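Local coordinates for putative adenosine kinase (Schistosoma mansoni, PDB 3VAS), which probably phosphorylates adenosine to AMP as an adenosine kinase of the pfkB (ribokinase-like) family, and is seen here with adenosine bound, at residues A[54-59]-A[185-190]; A[92-97]-A[326-331]; A[102-107]-A[170-175]. All blocks are in the same frame, centred on the assembly; numbering follows the deposited sequence.

Contact 1 of 3, residues A[54-59]-A[185-190]; sequences DNIVLA and AGFVIN. With ADN (adenosine), chain C.
Ile56 reaches Phe187 with its CG2 branch. CG2 sits at the edge of the phenyl ring, near its plane, 4.0 Å from Phe187 CE2. The other branch goes to the nucleoside. With chi1 at -176°, Ile56 CG1 lies opposite the backbone N, and Ile56 CD1 comes within 3.4 Å of N7 of adenosine. One side chain thus touches both the base and the ring beside it. The adenine passes over one face of the Phe187 ring. Its C6 stands 3.4 Å above the ring plane, displaced toward the rim. This is the adenosine pocket of a ribokinase-like kinase. Strand 55-58 runs parallel to strand 150-157, and the residues after strand 181-185 supply Phe187. The backbone of Val57 is hydrogen-bonded to the backbones of Met152 and Thr154. Leu58 then points back inward and divides its two methyls. Leu58 CD2 lies 3.5 Å from N6 of the base. Leu58 and Asn190 approach from opposite directions, with Leu58 CD1 3.5 Å from Asn190 OD1, a van der Waals contact of a methyl with a polar oxygen. Phe218 of helix 217-222 touches Ile56, Leu58 and Asn190.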
loop_
_atom_site.group_PDB
_atom_site.type_symbol
_atom_site.label_atom_id
_atom_site.label_comp_id
_atom_site.label_asym_id
_atom_site.label_seq_id
_atom_site.Cartn_x
_atom_site.Cartn_y
_atom_site.Cartn_z
ATOM N N ASP A 54 2.984 -15.665 0.303
ATOM C CA ASP A 54 3.147 -14.212 0.392
ATOM C C ASP A 54 2.692 -13.467 -0.857
ATOM O O ASP A 54 3.205 -12.393 -1.166
ATOM C CB ASP A 54 4.604 -13.849 0.697
ATOM C CG ASP A 54 5.029 -14.260 2.093
ATOM O OD1 ASP A 54 6.200 -14.666 2.266
ATOM O OD2 ASP A 54 4.192 -14.178 3.015
ATOM N N ASN A 55 1.732 -14.035 -1.572
ATOM C CA ASN A 55 1.301 -13.453 -2.832
ATOM C C ASN A 55 -0.131 -12.931 -2.768
ATOM O O ASN A 55 -0.872 -13.215 -1.829
ATOM C CB ASN A 55 1.442 -14.477 -3.963
ATOM C CG ASN A 55 1.513 -13.827 -5.331
ATOM O OD1 ASN A 55 1.948 -12.681 -5.463
ATOM N ND2 ASN A 55 1.081 -14.555 -6.359
ATOM N N ILE A 56 -0.505 -12.153 -3.773
ATOM C CA ILE A 56 -1.879 -11.711 -3.922
ATOM C C ILE A 56 -2.291 -11.853 -5.388
ATOM O O ILE A 56 -1.526 -11.521 -6.291
ATOM C CB ILE A 56 -2.079 -10.259 -3.392
ATOM C CG1 ILE A 56 -3.555 -9.840 -3.462
ATOM C CG2 ILE A 56 -1.169 -9.278 -4.119
ATOM C CD1 ILE A 56 -3.965 -9.115 -4.742
ATOM N N VAL A 57 -3.487 -12.382 -5.616
ATOM C CA VAL A 57 -4.053 -12.427 -6.955
ATOM C C VAL A 57 -5.437 -11.787 -6.963
ATOM O O VAL A 57 -6.148 -11.804 -5.951
ATOM C CB VAL A 57 -4.137 -13.872 -7.509
ATOM C CG1 VAL A 57 -2.756 -14.493 -7.566
ATOM C CG2 VAL A 57 -5.069 -14.732 -6.668
ATOM N N LEU A 58 -5.804 -11.203 -8.098
ATOM C CA LEU A 58 -7.144 -10.674 -8.284
ATOM C C LEU A 58 -8.045 -11.827 -8.697
ATOM O O LEU A 58 -7.735 -12.545 -9.649
ATOM C CB LEU A 58 -7.142 -9.592 -9.365
ATOM C CG LEU A 58 -6.269 -8.357 -9.108
ATOM C CD1 LEU A 58 -6.346 -7.384 -10.273
ATOM C CD2 LEU A 58 -6.663 -7.654 -7.813
ATOM N N ALA A 59 -9.151 -12.003 -7.979
ATOM C CA ALA A 59 -10.093 -13.091 -8.246
ATOM C C ALA A 59 -10.503 -13.183 -9.714
ATOM O O ALA A 59 -10.912 -12.194 -10.322
ATOM C CB ALA A 59 -11.331 -12.960 -7.366
ATOM N N ALA A 185 -0.713 3.423 -3.695
ATOM C CA ALA A 185 -0.168 2.100 -3.984
ATOM C C ALA A 185 -0.379 1.722 -5.448
ATOM O O ALA A 185 -1.312 2.205 -6.098
ATOM C CB ALA A 185 -0.796 1.049 -3.073
ATOM N N GLY A 186 0.490 0.851 -5.955
ATOM C CA GLY A 186 0.385 0.368 -7.318
ATOM C C GLY A 186 -0.943 -0.311 -7.598
ATOM O O GLY A 186 -1.401 -0.332 -8.738
ATOM N N PHE A 187 -1.556 -0.860 -6.551
ATOM C CA PHE A 187 -2.843 -1.545 -6.652
ATOM C C PHE A 187 -3.928 -0.717 -7.338
ATOM O O PHE A 187 -4.874 -1.270 -7.899
ATOM C CB PHE A 187 -3.340 -1.934 -5.260
ATOM C CG PHE A 187 -2.629 -3.117 -4.658
ATOM C CD1 PHE A 187 -2.153 -3.063 -3.357
ATOM C CD2 PHE A 187 -2.464 -4.290 -5.378
ATOM C CE1 PHE A 187 -1.507 -4.149 -2.793
ATOM C CE2 PHE A 187 -1.819 -5.378 -4.817
ATOM C CZ PHE A 187 -1.342 -5.305 -3.523
ATOM N N VAL A 188 -3.794 0.603 -7.283
ATOM C CA VAL A 188 -4.812 1.502 -7.826
ATOM C C VAL A 188 -4.759 1.575 -9.357
ATOM O O VAL A 188 -5.692 2.052 -10.003
ATOM C CB VAL A 188 -4.703 2.900 -7.182
ATOM C CG1 VAL A 188 -5.884 3.782 -7.573
ATOM C CG2 VAL A 188 -4.646 2.753 -5.670
ATOM N N ILE A 189 -3.669 1.075 -9.933
ATOM C CA ILE A 189 -3.558 0.951 -11.382
ATOM C C ILE A 189 -4.749 0.178 -11.951
ATOM O O ILE A 189 -5.267 0.528 -13.014
ATOM C CB ILE A 189 -2.226 0.274 -11.788
ATOM C CG1 ILE A 189 -1.056 1.238 -11.558
ATOM C CG2 ILE A 189 -2.258 -0.171 -13.243
ATOM C CD1 ILE A 189 0.313 0.585 -11.610
ATOM N N ASN A 190 -5.203 -0.845 -11.223
ATOM C CA ASN A 190 -6.311 -1.690 -11.675
ATOM C C ASN A 190 -7.693 -1.040 -11.562
ATOM O O ASN A 190 -8.641 -1.459 -12.232
ATOM C CB ASN A 190 -6.339 -3.016 -10.907
ATOM C CG ASN A 190 -5.084 -3.851 -11.114
ATOM O OD1 ASN A 190 -4.532 -4.399 -10.160
ATOM N ND2 ASN A 190 -4.630 -3.953 -12.362
HETATM O "O5'" ADN C . -0.671 -5.366 2.416
HETATM C "C5'" ADN C . -1.770 -6.149 2.880
HETATM C "C4'" ADN C . -3.089 -5.516 2.511
HETATM O "O4'" ADN C . -3.224 -5.474 1.082
HETATM C "C3'" ADN C . -4.350 -6.222 3.024
HETATM O "O3'" ADN C . -4.933 -5.453 4.078
HETATM C "C2'" ADN C . -5.304 -6.227 1.808
HETATM O "O2'" ADN C . -6.602 -5.743 2.076
HETATM C "C1'" ADN C . -4.583 -5.337 0.794
HETATM N N9 ADN C . -4.825 -5.690 -0.605
HETATM C C8 ADN C . -4.813 -6.899 -1.133
HETATM N N7 ADN C . -5.143 -6.760 -2.561
HETATM C C5 ADN C . -5.357 -5.375 -2.833
HETATM C C6 ADN C . -5.693 -4.693 -3.998
HETATM N N6 ADN C . -5.888 -5.421 -5.224
HETATM N N1 ADN C . -5.846 -3.313 -3.970
HETATM C C2 ADN C . -5.661 -2.615 -2.803
HETATM N N3 ADN C . -5.326 -3.285 -1.655
HETATM C C4 ADN C . -5.179 -4.695 -1.692
#

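Contact 2 of 3, residues A[92-97]-A[326-331]; sequences QWIIQK and FIADYI
Ile94 and Ile95 close on Ala328 from two neighbouring positions of helix 83-95. The contact joins the C-terminal end of that helix to the C-terminal end of helix 318-330, within the alpha/beta fold of the ribokinase family. The small methyl of Ala328 lets the backbones come near: the CA atoms of Ile95 and Ala328 are 6.6 Å apart. The two isoleucines share a conformation but use different branches. In both, CG1 lies opposite the carbonyl carbon. Ile94 presents its CG2 branch, 3.8 Å from Ala328 CB. Ile95 presents its CG1 branch, 4.0 Å from the same methyl. The chain of Ile95 then runs on extended, and its CD1 reaches Ile331 CD1 at 4.2 Å. Ile331 has CG1 between its backbone N and carbonyl carbon (chi1 68°), and its extended end completes the apolar patch. Leu22 touches both Ile95 and Ile331. No hydrogen bond joins the two segments. On the far side of helix 83-95, Gln92 ties down the chain that follows. Gln92 OE1 accepts from Cys101 N. Its NE2 gives a bond of 2.6 Å to Lys97 O, with an angle of 152° at the hydrogen. Lys97 O lies near the plane of the Gln92 amide, while NE2 stands 52° out of the carbonyl plane of Lys97.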
loop_
_atom_site.group_PDB
_atom_site.type_symbol
_atom_site.label_atom_id
_atom_site.label_comp_id
_atom_site.label_asym_id
_atom_site.label_seq_id
_atom_site.Cartn_x
_atom_site.Cartn_y
_atom_site.Cartn_z
ATOM N N GLN A 92 -1.719 8.891 9.827
ATOM C CA GLN A 92 -2.604 9.706 10.647
ATOM C C GLN A 92 -2.518 9.323 12.128
ATOM O O GLN A 92 -2.461 10.188 13.002
ATOM C CB GLN A 92 -4.046 9.576 10.134
ATOM C CG GLN A 92 -5.096 10.247 11.017
ATOM C CD GLN A 92 -4.971 11.758 11.031
ATOM O OE1 GLN A 92 -4.957 12.401 9.978
ATOM N NE2 GLN A 92 -4.876 12.335 12.228
ATOM N N TRP A 93 -2.503 8.024 12.397
ATOM C CA TRP A 93 -2.424 7.495 13.757
ATOM C C TRP A 93 -1.086 7.853 14.417
ATOM O O TRP A 93 -1.038 8.273 15.579
ATOM C CB TRP A 93 -2.610 5.981 13.685
ATOM C CG TRP A 93 -2.634 5.226 14.982
ATOM C CD1 TRP A 93 -3.693 5.088 15.839
ATOM C CD2 TRP A 93 -1.569 4.442 15.532
ATOM N NE1 TRP A 93 -3.339 4.284 16.900
ATOM C CE2 TRP A 93 -2.040 3.875 16.731
ATOM C CE3 TRP A 93 -0.256 4.174 15.129
ATOM C CZ2 TRP A 93 -1.246 3.057 17.532
ATOM C CZ3 TRP A 93 0.531 3.360 15.924
ATOM C CH2 TRP A 93 0.035 2.812 17.112
ATOM N N ILE A 94 -0.000 7.691 13.668
ATOM C CA ILE A 94 1.325 8.041 14.161
ATOM C C ILE A 94 1.429 9.524 14.506
ATOM O O ILE A 94 1.827 9.884 15.612
ATOM C CB ILE A 94 2.418 7.671 13.141
ATOM C CG1 ILE A 94 2.526 6.148 13.026
ATOM C CG2 ILE A 94 3.762 8.288 13.547
ATOM C CD1 ILE A 94 3.485 5.673 11.964
ATOM N N ILE A 95 1.055 10.378 13.561
ATOM C CA ILE A 95 1.216 11.821 13.723
ATOM C C ILE A 95 0.270 12.381 14.788
ATOM O O ILE A 95 0.593 13.361 15.459
ATOM C CB ILE A 95 1.082 12.549 12.367
ATOM C CG1 ILE A 95 2.190 12.059 11.423
ATOM C CG2 ILE A 95 1.151 14.056 12.543
ATOM C CD1 ILE A 95 2.217 12.728 10.079
ATOM N N GLN A 96 -0.891 11.746 14.935
ATOM C CA GLN A 96 -1.766 11.973 16.086
ATOM C C GLN A 96 -2.370 13.380 16.136
ATOM O O GLN A 96 -2.890 13.803 17.165
ATOM C CB GLN A 96 -1.004 11.672 17.384
ATOM C CG GLN A 96 -1.832 11.095 18.510
ATOM C CD GLN A 96 -1.018 10.928 19.779
ATOM O OE1 GLN A 96 0.209 11.073 19.766
ATOM N NE2 GLN A 96 -1.695 10.629 20.887
ATOM N N LYS A 97 -2.281 14.109 15.031
ATOM C CA LYS A 97 -2.983 15.377 14.906
ATOM C C LYS A 97 -4.185 15.172 13.993
ATOM O O LYS A 97 -4.033 14.698 12.865
ATOM C CB LYS A 97 -2.081 16.467 14.331
ATOM C CG LYS A 97 -2.819 17.781 14.135
ATOM C CD LYS A 97 -2.012 18.802 13.367
ATOM C CE LYS A 97 -2.785 20.106 13.246
ATOM N NZ LYS A 97 -2.018 21.143 12.502
ATOM N N PHE A 326 7.820 5.243 7.688
ATOM C CA PHE A 326 8.845 6.038 7.017
ATOM C C PHE A 326 8.354 7.445 6.711
ATOM O O PHE A 326 9.000 8.424 7.069
ATOM C CB PHE A 326 9.327 5.386 5.715
ATOM C CG PHE A 326 10.433 6.159 5.039
ATOM C CD1 PHE A 326 11.760 5.936 5.385
ATOM C CD2 PHE A 326 10.144 7.132 4.093
ATOM C CE1 PHE A 326 12.782 6.663 4.787
ATOM C CE2 PHE A 326 11.156 7.859 3.488
ATOM C CZ PHE A 326 12.482 7.623 3.837
ATOM N N ILE A 327 7.218 7.534 6.025
ATOM C CA ILE A 327 6.700 8.812 5.552
ATOM C C ILE A 327 6.367 9.778 6.687
ATOM O O ILE A 327 6.724 10.955 6.624
ATOM C CB ILE A 327 5.475 8.607 4.644
ATOM C CG1 ILE A 327 5.892 7.863 3.369
ATOM C CG2 ILE A 327 4.824 9.943 4.296
ATOM C CD1 ILE A 327 4.722 7.366 2.550
ATOM N N ALA A 328 5.702 9.273 7.725
ATOM C CA ALA A 328 5.294 10.094 8.863
ATOM C C ALA A 328 6.477 10.829 9.475
ATOM O O ALA A 328 6.351 11.980 9.894
ATOM C CB ALA A 328 4.594 9.246 9.925
ATOM N N ASP A 329 7.623 10.157 9.523
ATOM C CA ASP A 329 8.831 10.756 10.085
ATOM C C ASP A 329 9.551 11.622 9.062
ATOM O O ASP A 329 9.977 12.732 9.372
ATOM C CB ASP A 329 9.772 9.682 10.642
ATOM C CG ASP A 329 9.628 9.508 12.147
ATOM O OD1 ASP A 329 8.504 9.677 12.665
ATOM O OD2 ASP A 329 10.641 9.214 12.819
ATOM N N TYR A 330 9.655 11.117 7.836
ATOM C CA TYR A 330 10.390 11.798 6.775
ATOM C C TYR A 330 9.794 13.163 6.421
ATOM O O TYR A 330 10.530 14.114 6.156
ATOM C CB TYR A 330 10.472 10.910 5.526
ATOM C CG TYR A 330 11.465 11.392 4.499
ATOM C CD1 TYR A 330 12.827 11.179 4.671
ATOM C CD2 TYR A 330 11.044 12.051 3.352
ATOM C CE1 TYR A 330 13.747 11.615 3.734
ATOM C CE2 TYR A 330 11.958 12.493 2.405
ATOM C CZ TYR A 330 13.309 12.271 2.604
ATOM O OH TYR A 330 14.224 12.710 1.670
ATOM N N ILE A 331 8.466 13.262 6.414
ATOM C CA ILE A 331 7.812 14.526 6.074
ATOM C C ILE A 331 7.836 15.527 7.226
ATOM O O ILE A 331 7.483 16.692 7.046
ATOM C CB ILE A 331 6.355 14.327 5.613
ATOM C CG1 ILE A 331 5.477 13.848 6.774
ATOM C CG2 ILE A 331 6.291 13.376 4.417
ATOM C CD1 ILE A 331 4.016 13.705 6.400
#

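Contact 3 of 3, residues A[102-107]-A[170-175]; sequences SYVGCI and PHVWSL
Ser102 lies against the isobutyl end of Leu175, its OG 3.7 Å from Leu175 CD2. The hydroxyl is turned opposite its own carbonyl carbon (chi1 -68°). From there it also donates to a water, with Ser102 OG 2.6 Å from the water oxygen. The same water donates to the backbone of the helix, 2.8 Å from Leu175 O. It therefore bridges strand to helix, where no direct hydrogen bond joins the two segments. Two residues on, Val104 faces the same helix. Its CG2 methyl meets Val172 CG1 at 3.8 Å, and the two side chains pass at a slant. This is a helix packed on one face of a beta sheet, as in the layered alpha/beta core of ribokinase-like kinases. Strand 101-107 runs between strands 27-40 and 126-131, parallel to both. Alternation along the strand sends Ser102 and Val104 to helix 170-178. Tyr103 points the other way, onto Thr84 and Leu85 of helix 83-95. Val172 and Leu175, one helical turn apart, make the contacts of 170-175 with the strand segment. Phe28 of strand 27-40 touches both Ser102 and Val104, and Glu128 of strand 126-131 touches Leu175.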
loop_
_atom_site.group_PDB
_atom_site.type_symbol
_atom_site.label_atom_id
_atom_site.label_comp_id
_atom_site.label_asym_id
_atom_site.label_seq_id
_atom_site.Cartn_x
_atom_site.Cartn_y
_atom_site.Cartn_z
ATOM N N SER A 102 -5.899 12.744 4.371
ATOM C CA SER A 102 -7.113 12.654 3.569
ATOM C C SER A 102 -7.086 11.368 2.755
ATOM O O SER A 102 -6.025 10.953 2.281
ATOM C CB SER A 102 -7.211 13.835 2.605
ATOM O OG SER A 102 -7.416 15.057 3.283
ATOM N N TYR A 103 -8.253 10.749 2.588
ATOM C CA TYR A 103 -8.367 9.531 1.793
ATOM C C TYR A 103 -9.615 9.520 0.909
ATOM O O TYR A 103 -10.705 9.904 1.343
ATOM C CB TYR A 103 -8.362 8.295 2.692
ATOM C CG TYR A 103 -8.483 6.982 1.939
ATOM C CD1 TYR A 103 -7.358 6.357 1.408
ATOM C CD2 TYR A 103 -9.718 6.361 1.771
ATOM C CE1 TYR A 103 -7.459 5.152 0.730
ATOM C CE2 TYR A 103 -9.836 5.153 1.095
ATOM C CZ TYR A 103 -8.702 4.553 0.574
ATOM O OH TYR A 103 -8.807 3.355 -0.107
ATOM N N VAL A 104 -9.432 9.064 -0.327
ATOM C CA VAL A 104 -10.516 8.890 -1.287
ATOM C C VAL A 104 -10.526 7.456 -1.821
ATOM O O VAL A 104 -9.490 6.933 -2.236
ATOM C CB VAL A 104 -10.359 9.858 -2.478
ATOM C CG1 VAL A 104 -11.318 9.491 -3.609
ATOM C CG2 VAL A 104 -10.561 11.301 -2.027
ATOM N N GLY A 105 -11.696 6.822 -1.802
ATOM C CA GLY A 105 -11.861 5.489 -2.354
ATOM C C GLY A 105 -13.326 5.208 -2.636
ATOM O O GLY A 105 -14.194 6.000 -2.259
ATOM N N CYS A 106 -13.613 4.083 -3.286
ATOM C CA CYS A 106 -15.001 3.727 -3.589
ATOM C C CYS A 106 -15.486 2.476 -2.854
ATOM O O CYS A 106 -14.948 1.380 -3.034
ATOM C CB CYS A 106 -15.215 3.568 -5.100
ATOM S SG CYS A 106 -16.952 3.333 -5.575
ATOM N N ILE A 107 -16.513 2.653 -2.028
ATOM C CA ILE A 107 -17.159 1.546 -1.335
ATOM C C ILE A 107 -18.579 1.349 -1.872
ATOM O O ILE A 107 -19.100 2.199 -2.602
ATOM C CB ILE A 107 -17.251 1.801 0.185
ATOM C CG1 ILE A 107 -18.010 3.105 0.461
ATOM C CG2 ILE A 107 -15.858 1.827 0.828
ATOM C CD1 ILE A 107 -18.346 3.327 1.939
ATOM N N PRO A 170 -15.289 19.581 -7.067
ATOM C CA PRO A 170 -14.636 20.680 -6.344
ATOM C C PRO A 170 -14.319 20.352 -4.881
ATOM O O PRO A 170 -13.241 20.713 -4.405
ATOM C CB PRO A 170 -15.664 21.806 -6.438
ATOM C CG PRO A 170 -16.333 21.562 -7.753
ATOM C CD PRO A 170 -16.411 20.059 -7.896
ATOM N N HIS A 171 -15.220 19.658 -4.191
ATOM C CA HIS A 171 -15.030 19.393 -2.764
ATOM C C HIS A 171 -14.069 18.239 -2.495
ATOM O O HIS A 171 -13.635 18.044 -1.360
ATOM C CB HIS A 171 -16.368 19.162 -2.051
ATOM C CG HIS A 171 -17.019 17.853 -2.378
ATOM N ND1 HIS A 171 -17.855 17.686 -3.461
ATOM C CD2 HIS A 171 -16.968 16.651 -1.755
ATOM C CE1 HIS A 171 -18.286 16.438 -3.496
ATOM N NE2 HIS A 171 -17.762 15.788 -2.472
ATOM N N VAL A 172 -13.742 17.477 -3.535
ATOM C CA VAL A 172 -12.769 16.400 -3.409
ATOM C C VAL A 172 -11.407 16.828 -3.953
ATOM O O VAL A 172 -10.370 16.570 -3.333
ATOM C CB VAL A 172 -13.230 15.114 -4.126
ATOM C CG1 VAL A 172 -12.141 14.051 -4.056
ATOM C CG2 VAL A 172 -14.521 14.595 -3.512
ATOM N N TRP A 173 -11.408 17.495 -5.103
ATOM C CA TRP A 173 -10.160 17.962 -5.691
ATOM C C TRP A 173 -9.445 18.949 -4.773
ATOM O O TRP A 173 -8.221 19.081 -4.829
ATOM C CB TRP A 173 -10.385 18.589 -7.070
ATOM C CG TRP A 173 -9.095 18.947 -7.734
ATOM C CD1 TRP A 173 -8.596 20.202 -7.940
ATOM C CD2 TRP A 173 -8.116 18.037 -8.253
ATOM N NE1 TRP A 173 -7.374 20.128 -8.565
ATOM C CE2 TRP A 173 -7.057 18.809 -8.768
ATOM C CE3 TRP A 173 -8.039 16.641 -8.339
ATOM C CZ2 TRP A 173 -5.931 18.236 -9.358
ATOM C CZ3 TRP A 173 -6.918 16.071 -8.924
ATOM C CH2 TRP A 173 -5.881 16.868 -9.427
ATOM N N SER A 174 -10.206 19.633 -3.923
ATOM C CA SER A 174 -9.620 20.576 -2.974
ATOM C C SER A 174 -8.748 19.876 -1.923
ATOM O O SER A 174 -7.834 20.481 -1.370
ATOM C CB SER A 174 -10.698 21.435 -2.303
ATOM O OG SER A 174 -11.445 20.681 -1.369
ATOM N N LEU A 175 -9.031 18.605 -1.651
ATOM C CA LEU A 175 -8.170 17.809 -0.773
ATOM C C LEU A 175 -6.830 17.518 -1.446
ATOM O O LEU A 175 -5.796 17.420 -0.782
ATOM C CB LEU A 175 -8.850 16.495 -0.376
ATOM C CG LEU A 175 -10.146 16.590 0.433
ATOM C CD1 LEU A 175 -10.708 15.203 0.691
ATOM C CD2 LEU A 175 -9.914 17.332 1.739
HETATM O O HOH W 1 -5.865 16.619 1.862
#

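The three contacts are separate: their centres lie 20 to 25 Å apart, and no two touch. Contact 1 is at the adenosine. Contact 2 is on the opposite side of the chain's centre, and contact 3 is centred about 18 Å from the centre of the chain. Along the chain, contacts 1 and 2 interlock, and both segments of contact 3 fall between those of each. Helix 83-95 of contact 2 is followed, after a short loop, by strand 101-107 of contact 3, and helix 170-178 is followed by strand 181-185, which leads into Phe187. Both helices of contact 2 run from the adenosine to that contact: Ala83 N and Asp320 OD2, near their beginnings, are hydrogen-bonded to adenosine.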